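Local atomic coordinates of delta-aminolevulinic acid dehydratase (Toxoplasma gondii ME49, PDB entry 3OBK), a protein that catalyses the condensation of two molecules of 5-aminolevulinic acid to porphobilinogen, an early step in the biosynthesis of haem and other tetrapyrroles. Residues Ala133-Asp138 with Lys167-Leu172; Ala177-Pro182 with Asp204-Ala209. All coordinates share one frame; numbering follows the deposited sequence.

In the fold
Both contacts belong to one side of the TIM barrel of this enzyme, their centres about 10 Å apart, and they follow one another along the chain. Contact 1 packs strand 130-135 and the loop after it against helix 158-175; that helix leads straight into strand 179-182, which contact 2 pairs with strand 206-213. Strands 130-135 and 179-182 are themselves neighbours in the sheet, so the two contacts meet directly: Ala133 O lies 2.9 Å from Cys181 N, and Val135 CG2 packs on Val180 CB. Together they cover three successive parallel strands of the barrel wall, with porphobilinogen held at the end of the strand in contact 1.

Contact 1: Ala133-Asp138 with Lys167-Leu172; sequences ADVALD and KQAITL. With PBG (3-[5-(aminomethyl)-4-(carboxymethyl)-1H-pyrrol-3-yl]propanoic acid), chain L.
Gln168 reaches from the helix to the backbone of Ala136 and meets it with both ends of its amide. Its CG is anti to the backbone N (chi1 -173°) and the chain stays extended beyond, which carries the amide across to the end of the strand. OE1 accepts the N-H of Ala136 in a fairly straight bond, 2.9 Å from Ala136 N to Gln168 OE1. The donor is tilted 26° from the carbonyl plane. NE2 gives a weak second bond to Ala136 O, and the pair together should limit rotation of the amide. Val135 runs past Gln168 in the opposite sense and lays CG1 against OE1, 3.4 Å from Val135 CG1 to Gln168 OE1.

One helical turn on, Leu172 brings a single branch to the strand. Leu172 CD1 touches Ala133 CB at 3.5 Å and also comes against Asp134 O. Val135 CG2 touches both this methyl and Ala169 CB, 4.1 Å from Val135 CG2 to Leu172 CD1 and at a similar distance from Ala169 CB.

Asp134 turns its CB away from the helix. Its OD1 is hydrogen-bonded to Ser183 OG and takes a long, weak bond from the pyrrole nitrogen, 3.4 Å from PBG NA to Asp134 OD1. Ala136 CB lies 3.5 Å from the aminomethyl nitrogen PBG N1, so the residue whose backbone is held by Gln168 also lines the product pocket.

The strand and helix segments run nearly antiparallel, at 166°, with their axes 8.8 Å apart. Helix 114-125 flanks the contact through Leu115 and Ile119 against Leu172, helix 189-199 through Ile193 against Ala169, and strand 179-182 hydrogen-bonds alongside strand 130-135.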
ATOM      1  N   ALA A 133      34.654   7.011 -13.652  1.00 16.21           N
ATOM      2  CA  ALA A 133      34.911   7.729 -14.906  1.00 16.22           C
ATOM      3  C   ALA A 133      33.586   7.920 -15.619  1.00 16.42           C
ATOM      4  O   ALA A 133      32.788   7.003 -15.682  1.00 16.82           O
ATOM      5  CB  ALA A 133      35.852   6.946 -15.768  1.00 16.05           C
ATOM      6  N   ASP A 134      33.345   9.104 -16.162  1.00 16.58           N
ATOM      7  CA  ASP A 134      32.128   9.347 -16.896  1.00 16.65           C
ATOM      8  C   ASP A 134      32.152   8.556 -18.218  1.00 17.08           C
ATOM      9  O   ASP A 134      33.230   8.271 -18.756  1.00 16.82           O
ATOM     10  CB  ASP A 134      32.003  10.842 -17.153  1.00 17.10           C
ATOM     11  CG  ASP A 134      30.673  11.227 -17.736  1.00 20.25           C
ATOM     12  OD1 ASP A 134      29.767  11.653 -16.959  1.00 23.17           O
ATOM     13  OD2 ASP A 134      30.538  11.104 -18.981  1.00 25.81           O
ATOM     14  N   VAL A 135      30.964   8.173 -18.703  1.00 16.79           N
ATOM     15  CA  VAL A 135      30.800   7.604 -20.043  1.00 16.83           C
ATOM     16  C   VAL A 135      29.782   8.456 -20.789  1.00 16.79           C
ATOM     17  O   VAL A 135      28.667   8.671 -20.326  1.00 17.13           O
ATOM     18  CB  VAL A 135      30.389   6.124 -20.015  1.00 16.84           C
ATOM     19  CG1 VAL A 135      30.029   5.611 -21.428  1.00 15.23           C
ATOM     20  CG2 VAL A 135      31.505   5.285 -19.374  1.00 16.65           C
ATOM     21  N   ALA A 136      30.196   8.961 -21.938  1.00 16.77           N
ATOM     22  CA  ALA A 136      29.460   9.980 -22.679  1.00 16.92           C
ATOM     23  C   ALA A 136      30.439  10.626 -23.625  1.00 17.09           C
ATOM     24  O   ALA A 136      31.643  10.729 -23.334  1.00 17.60           O
ATOM     25  CB  ALA A 136      28.831  11.027 -21.768  1.00 16.15           C
ATOM     26  N   LEU A 137      29.937  11.033 -24.774  1.00 17.20           N
ATOM     27  CA  LEU A 137      30.825  11.493 -25.828  1.00 17.75           C
ATOM     28  C   LEU A 137      31.022  12.979 -25.777  1.00 17.79           C
ATOM     29  O   LEU A 137      31.793  13.497 -26.532  1.00 17.80           O
ATOM     30  CB  LEU A 137      30.272  11.114 -27.192  1.00 17.59           C
ATOM     31  CG  LEU A 137      30.005   9.629 -27.379  1.00 17.39           C
ATOM     32  CD1 LEU A 137      29.549   9.368 -28.808  1.00 17.44           C
ATOM     33  CD2 LEU A 137      31.220   8.791 -27.063  1.00 16.43           C
ATOM     34  N   ASP A 138      30.328  13.695 -24.909  1.00 18.66           N
ATOM     35  CA  ASP A 138      30.349  15.143 -25.088  1.00 19.97           C
ATOM     36  C   ASP A 138      31.696  15.773 -24.855  1.00 20.21           C
ATOM     37  O   ASP A 138      31.996  16.761 -25.486  1.00 21.21           O
ATOM     38  CB  ASP A 138      29.225  15.920 -24.370  1.00 20.21           C
ATOM     39  CG  ASP A 138      28.920  15.434 -22.980  1.00 21.77           C
ATOM     40  OD1 ASP A 138      28.870  14.211 -22.721  1.00 23.13           O
ATOM     41  OD2 ASP A 138      28.612  16.327 -22.162  1.00 25.92           O
ATOM     42  N   LYS A 167      32.590   0.983 -26.246  1.00 19.08           N
ATOM     43  CA  LYS A 167      34.030   1.000 -26.440  1.00 19.92           C
ATOM     44  C   LYS A 167      34.665   1.844 -25.367  1.00 18.87           C
ATOM     45  O   LYS A 167      35.651   1.445 -24.794  1.00 19.05           O
ATOM     46  CB  LYS A 167      34.420   1.547 -27.813  1.00 20.77           C
ATOM     47  CG  LYS A 167      34.097   0.636 -28.988  1.00 23.61           C
ATOM     48  CD  LYS A 167      34.308   1.442 -30.245  1.00 28.57           C
ATOM     49  CE  LYS A 167      34.151   0.661 -31.512  1.00 32.53           C
ATOM     50  NZ  LYS A 167      34.826   1.440 -32.616  1.00 36.71           N
ATOM     51  N   GLN A 168      34.083   3.008 -25.108  1.00 17.85           N
ATOM     52  CA  GLN A 168      34.548   3.898 -24.065  1.00 17.43           C
ATOM     53  C   GLN A 168      34.577   3.233 -22.718  1.00 16.98           C
ATOM     54  O   GLN A 168      35.588   3.340 -22.008  1.00 16.84           O
ATOM     55  CB  GLN A 168      33.697   5.159 -23.947  1.00 17.22           C
ATOM     56  CG  GLN A 168      34.280   6.182 -22.961  1.00 17.22           C
ATOM     57  CD  GLN A 168      33.434   7.411 -22.817  1.00 17.03           C
ATOM     58  OE1 GLN A 168      32.261   7.408 -23.179  1.00 17.29           O
ATOM     59  NE2 GLN A 168      34.021   8.477 -22.300  1.00 15.03           N
ATOM     60  N   ALA A 169      33.487   2.573 -22.349  1.00 16.29           N
ATOM     61  CA  ALA A 169      33.449   1.897 -21.034  1.00 16.26           C
ATOM     62  C   ALA A 169      34.522   0.808 -20.906  1.00 16.36           C
ATOM     63  O   ALA A 169      35.079   0.640 -19.830  1.00 15.89           O
ATOM     64  CB  ALA A 169      32.025   1.318 -20.693  1.00 15.18           C
ATOM     65  N   ILE A 170      34.809   0.075 -21.984  1.00 16.86           N
ATOM     66  CA  ILE A 170      35.832  -0.970 -21.926  1.00 17.80           C
ATOM     67  C   ILE A 170      37.240  -0.332 -21.710  1.00 18.20           C
ATOM     68  O   ILE A 170      37.974  -0.728 -20.814  1.00 18.91           O
ATOM     69  CB  ILE A 170      35.778  -1.922 -23.177  1.00 18.43           C
ATOM     70  CG1 ILE A 170      34.615  -2.932 -23.037  1.00 19.09           C
ATOM     71  CG2 ILE A 170      37.068  -2.697 -23.333  1.00 17.32           C
ATOM     72  CD1 ILE A 170      34.175  -3.622 -24.334  1.00 17.47           C
ATOM     73  N   THR A 171      37.573   0.685 -22.484  1.00 17.70           N
ATOM     74  CA  THR A 171      38.822   1.386 -22.325  1.00 18.32           C
ATOM     75  C   THR A 171      39.071   1.885 -20.902  1.00 18.13           C
ATOM     76  O   THR A 171      40.182   1.758 -20.376  1.00 19.06           O
ATOM     77  CB  THR A 171      38.902   2.590 -23.290  1.00 18.25           C
ATOM     78  OG1 THR A 171      38.695   2.140 -24.636  1.00 18.94           O
ATOM     79  CG2 THR A 171      40.248   3.221 -23.214  1.00 18.21           C
ATOM     80  N   LEU A 172      38.047   2.456 -20.278  1.00 17.97           N
ATOM     81  CA  LEU A 172      38.156   3.007 -18.919  1.00 17.44           C
ATOM     82  C   LEU A 172      38.270   1.915 -17.856  1.00 18.01           C
ATOM     83  O   LEU A 172      39.099   1.997 -16.938  1.00 18.00           O
ATOM     84  CB  LEU A 172      36.941   3.869 -18.641  1.00 16.97           C
ATOM     85  CG  LEU A 172      36.805   5.141 -19.490  1.00 16.85           C
ATOM     86  CD1 LEU A 172      35.521   5.842 -19.078  1.00 16.10           C
ATOM     87  CD2 LEU A 172      38.011   6.077 -19.349  1.00 15.56           C
TER
HETATM   88  CHA PBG L 360      28.267  14.937 -19.665  1.00 19.71           C
HETATM   89  C1A PBG L 360      28.185  15.500 -18.284  1.00 19.58           C
HETATM   90  C2A PBG L 360      27.620  16.718 -17.919  1.00 19.49           C
HETATM   91  C3A PBG L 360      27.770  16.812 -16.548  1.00 16.46           C
HETATM   92  C4A PBG L 360      28.333  15.625 -16.114  1.00 18.81           C
HETATM   93  NA  PBG L 360      28.601  14.861 -17.181  1.00 19.44           N
HETATM   94  C5A PBG L 360      27.112  17.827 -18.810  1.00 21.31           C
HETATM   95  C6A PBG L 360      25.880  17.564 -19.562  1.00 19.95           C
HETATM   96  O1A PBG L 360      25.548  16.357 -19.703  1.00 22.89           O
HETATM   97  O2A PBG L 360      25.260  18.508 -20.101  1.00 16.92           O
HETATM   98  C7A PBG L 360      27.389  17.979 -15.723  1.00 14.72           C
HETATM   99  C8A PBG L 360      27.898  18.011 -14.330  1.00 12.13           C
HETATM  100  C9A PBG L 360      27.799  19.277 -13.587  1.00  9.48           C
HETATM  101  O3A PBG L 360      28.563  19.435 -12.639  1.00 14.05           O
HETATM  102  O4A PBG L 360      27.212  20.282 -14.016  1.00  9.26           O
HETATM  103  N1  PBG L 360      27.530  13.751 -19.955  1.00 18.89           N

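Contact 2: Ala177-Pro182 with Asp204-Ala209; sequences ADMVCP and DTSILA
Met179 folds its side chain over the neighbouring strand, beginning at CB, with Met179 CB 4.1 Å from Ser206 O. CG comes next, 3.9 Å from Met179 CG to Ser206 CB. The chain then bends at chi3 (67°), turning the terminal methyl back over the strand beyond SD. There Met179 CE rests 3.5 Å from Leu208 CB and also touches Ser206 CB, so the methyl spans Ser206 and Leu208, two residues apart on the neighbouring strand. Leu208 CB is met a second time by Cys181 SG, at 3.7 Å.

Val180 and Ile207 are paired on the other face, Val180 CG2 against Ile207 CG1. The Pro182 and Ile207 side chains cross at about a right angle, with Pro182 CD near Ile207 CG2.

Three backbone bonds join the strands: Ser206 N to Asp178 O, Val180 N to Ser206 O and Leu208 N to Val180 O. The first is nearly straight, with an N-H...O angle of 169°. Lys28 of a second subunit hydrogen-bonds to Asp178 O and Ser206 OG, so this end of the strand pair also takes part in the assembly.

Strand 179-182, helix 189-199 and strand 206-213 form a beta-alpha-beta unit, and the helix covers the face carrying Pro182 and Ile207. The two strand segments here cross at -27°. Such a strand-helix-strand unit with parallel strands is the repeating element of the TIM barrel.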
ATOM      1  N   ALA A 177      39.538   2.028 -14.042  1.00 19.06           N
ATOM      2  CA  ALA A 177      38.334   2.603 -13.459  1.00 18.12           C
ATOM      3  C   ALA A 177      37.541   1.584 -12.664  1.00 18.08           C
ATOM      4  O   ALA A 177      37.297   0.479 -13.143  1.00 18.35           O
ATOM      5  CB  ALA A 177      37.460   3.181 -14.546  1.00 17.68           C
ATOM      6  N   ASP A 178      37.121   1.963 -11.457  1.00 17.85           N
ATOM      7  CA  ASP A 178      36.371   1.062 -10.573  1.00 17.74           C
ATOM      8  C   ASP A 178      34.904   1.027 -10.956  1.00 17.81           C
ATOM      9  O   ASP A 178      34.264  -0.042 -10.913  1.00 17.56           O
ATOM     10  CB  ASP A 178      36.506   1.509  -9.129  1.00 17.67           C
ATOM     11  CG  ASP A 178      37.929   1.406  -8.631  1.00 19.06           C
ATOM     12  OD1 ASP A 178      38.369   0.273  -8.335  1.00 21.20           O
ATOM     13  OD2 ASP A 178      38.615   2.450  -8.553  1.00 19.93           O
ATOM     14  N   MET A 179      34.386   2.205 -11.317  1.00 17.15           N
ATOM     15  CA  MET A 179      33.036   2.382 -11.798  1.00 16.84           C
ATOM     16  C   MET A 179      33.057   3.144 -13.114  1.00 15.88           C
ATOM     17  O   MET A 179      33.767   4.130 -13.242  1.00 15.95           O
ATOM     18  CB  MET A 179      32.205   3.235 -10.822  1.00 17.06           C
ATOM     19  CG  MET A 179      32.116   2.814  -9.352  1.00 19.85           C
ATOM     20  SD  MET A 179      30.590   3.472  -8.495  1.00 24.84           S
ATOM     21  CE  MET A 179      29.347   2.522  -9.389  1.00 17.33           C
ATOM     22  N   VAL A 180      32.242   2.734 -14.077  1.00 15.51           N
ATOM     23  CA  VAL A 180      31.920   3.615 -15.206  1.00 14.68           C
ATOM     24  C   VAL A 180      30.542   4.220 -14.924  1.00 14.71           C
ATOM     25  O   VAL A 180      29.658   3.558 -14.390  1.00 14.43           O
ATOM     26  CB  VAL A 180      32.002   2.882 -16.568  1.00 14.66           C
ATOM     27  CG1 VAL A 180      33.428   2.312 -16.781  1.00 14.35           C
ATOM     28  CG2 VAL A 180      30.981   1.776 -16.655  1.00 12.62           C
ATOM     29  N   CYS A 181      30.382   5.490 -15.278  1.00 15.24           N
ATOM     30  CA  CYS A 181      29.182   6.273 -14.973  1.00 15.34           C
ATOM     31  C   CYS A 181      28.572   6.868 -16.230  1.00 15.43           C
ATOM     32  O   CYS A 181      28.918   7.987 -16.607  1.00 15.70           O
ATOM     33  CB  CYS A 181      29.558   7.389 -14.011  1.00 15.34           C
ATOM     34  SG  CYS A 181      30.490   6.767 -12.586  1.00 17.18           S
ATOM     35  N   PRO A 182      27.675   6.120 -16.896  1.00 14.92           N
ATOM     36  CA  PRO A 182      27.153   6.622 -18.148  1.00 14.96           C
ATOM     37  C   PRO A 182      26.155   7.735 -17.945  1.00 14.90           C
ATOM     38  O   PRO A 182      25.071   7.496 -17.430  1.00 14.59           O
ATOM     39  CB  PRO A 182      26.497   5.392 -18.808  1.00 15.74           C
ATOM     40  CG  PRO A 182      26.780   4.209 -17.923  1.00 15.72           C
ATOM     41  CD  PRO A 182      27.361   4.707 -16.647  1.00 15.12           C
ATOM     42  N   ASP A 204      33.715  -7.198 -12.700  1.00 21.04           N
ATOM     43  CA  ASP A 204      33.994  -6.518 -11.428  1.00 20.87           C
ATOM     44  C   ASP A 204      33.693  -5.048 -11.514  1.00 18.60           C
ATOM     45  O   ASP A 204      33.387  -4.425 -10.515  1.00 18.23           O
ATOM     46  CB  ASP A 204      35.524  -6.583 -11.147  1.00 22.43           C
ATOM     47  CG  ASP A 204      35.851  -7.165  -9.806  1.00 26.92           C
ATOM     48  OD1 ASP A 204      34.921  -7.564  -9.065  1.00 34.51           O
ATOM     49  OD2 ASP A 204      37.051  -7.239  -9.480  1.00 33.13           O
ATOM     50  N   THR A 205      33.889  -4.486 -12.701  1.00 16.56           N
ATOM     51  CA  THR A 205      33.701  -3.083 -12.934  1.00 14.93           C
ATOM     52  C   THR A 205      32.230  -2.732 -12.770  1.00 13.80           C
ATOM     53  O   THR A 205      31.363  -3.338 -13.402  1.00 14.08           O
ATOM     54  CB  THR A 205      34.159  -2.707 -14.348  1.00 15.11           C
ATOM     55  OG1 THR A 205      35.540  -3.050 -14.514  1.00 16.97           O
ATOM     56  CG2 THR A 205      34.007  -1.219 -14.598  1.00 14.76           C
ATOM     57  N   SER A 206      31.961  -1.741 -11.932  1.00 12.83           N
ATOM     58  CA  SER A 206      30.600  -1.303 -11.616  1.00 12.25           C
ATOM     59  C   SER A 206      30.050  -0.286 -12.597  1.00 11.55           C
ATOM     60  O   SER A 206      30.785   0.326 -13.373  1.00 11.12           O
ATOM     61  CB  SER A 206      30.559  -0.690 -10.227  1.00 12.13           C
ATOM     62  OG  SER A 206      31.011  -1.613  -9.253  1.00 12.69           O
ATOM     63  N   ILE A 207      28.731  -0.131 -12.567  1.00 11.11           N
ATOM     64  CA  ILE A 207      28.049   0.845 -13.391  1.00 10.37           C
ATOM     65  C   ILE A 207      27.216   1.729 -12.463  1.00 10.12           C
ATOM     66  O   ILE A 207      26.298   1.261 -11.822  1.00  9.20           O
ATOM     67  CB  ILE A 207      27.149   0.172 -14.423  1.00 10.43           C
ATOM     68  CG1 ILE A 207      27.990  -0.575 -15.460  1.00 11.30           C
ATOM     69  CG2 ILE A 207      26.254   1.199 -15.144  1.00  9.35           C
ATOM     70  CD1 ILE A 207      27.188  -1.514 -16.367  1.00  9.53           C
ATOM     71  N   LEU A 208      27.583   3.001 -12.379  1.00 10.40           N
ATOM     72  CA  LEU A 208      26.748   4.006 -11.735  1.00 11.21           C
ATOM     73  C   LEU A 208      25.856   4.633 -12.825  1.00 11.71           C
ATOM     74  O   LEU A 208      26.319   5.431 -13.661  1.00 11.49           O
ATOM     75  CB  LEU A 208      27.624   5.031 -11.032  1.00 11.05           C
ATOM     76  CG  LEU A 208      27.117   6.357 -10.420  1.00 12.46           C
ATOM     77  CD1 LEU A 208      25.707   6.323  -9.879  1.00  9.32           C
ATOM     78  CD2 LEU A 208      28.135   6.804  -9.340  1.00 10.59           C
ATOM     79  N   ALA A 209      24.590   4.226 -12.852  1.00 12.17           N
ATOM     80  CA  ALA A 209      23.707   4.619 -13.954  1.00 12.60           C
ATOM     81  C   ALA A 209      23.100   5.957 -13.626  1.00 13.23           C
ATOM     82  O   ALA A 209      22.511   6.128 -12.563  1.00 13.98           O
ATOM     83  CB  ALA A 209      22.614   3.555 -14.180  1.00 11.82           C
TER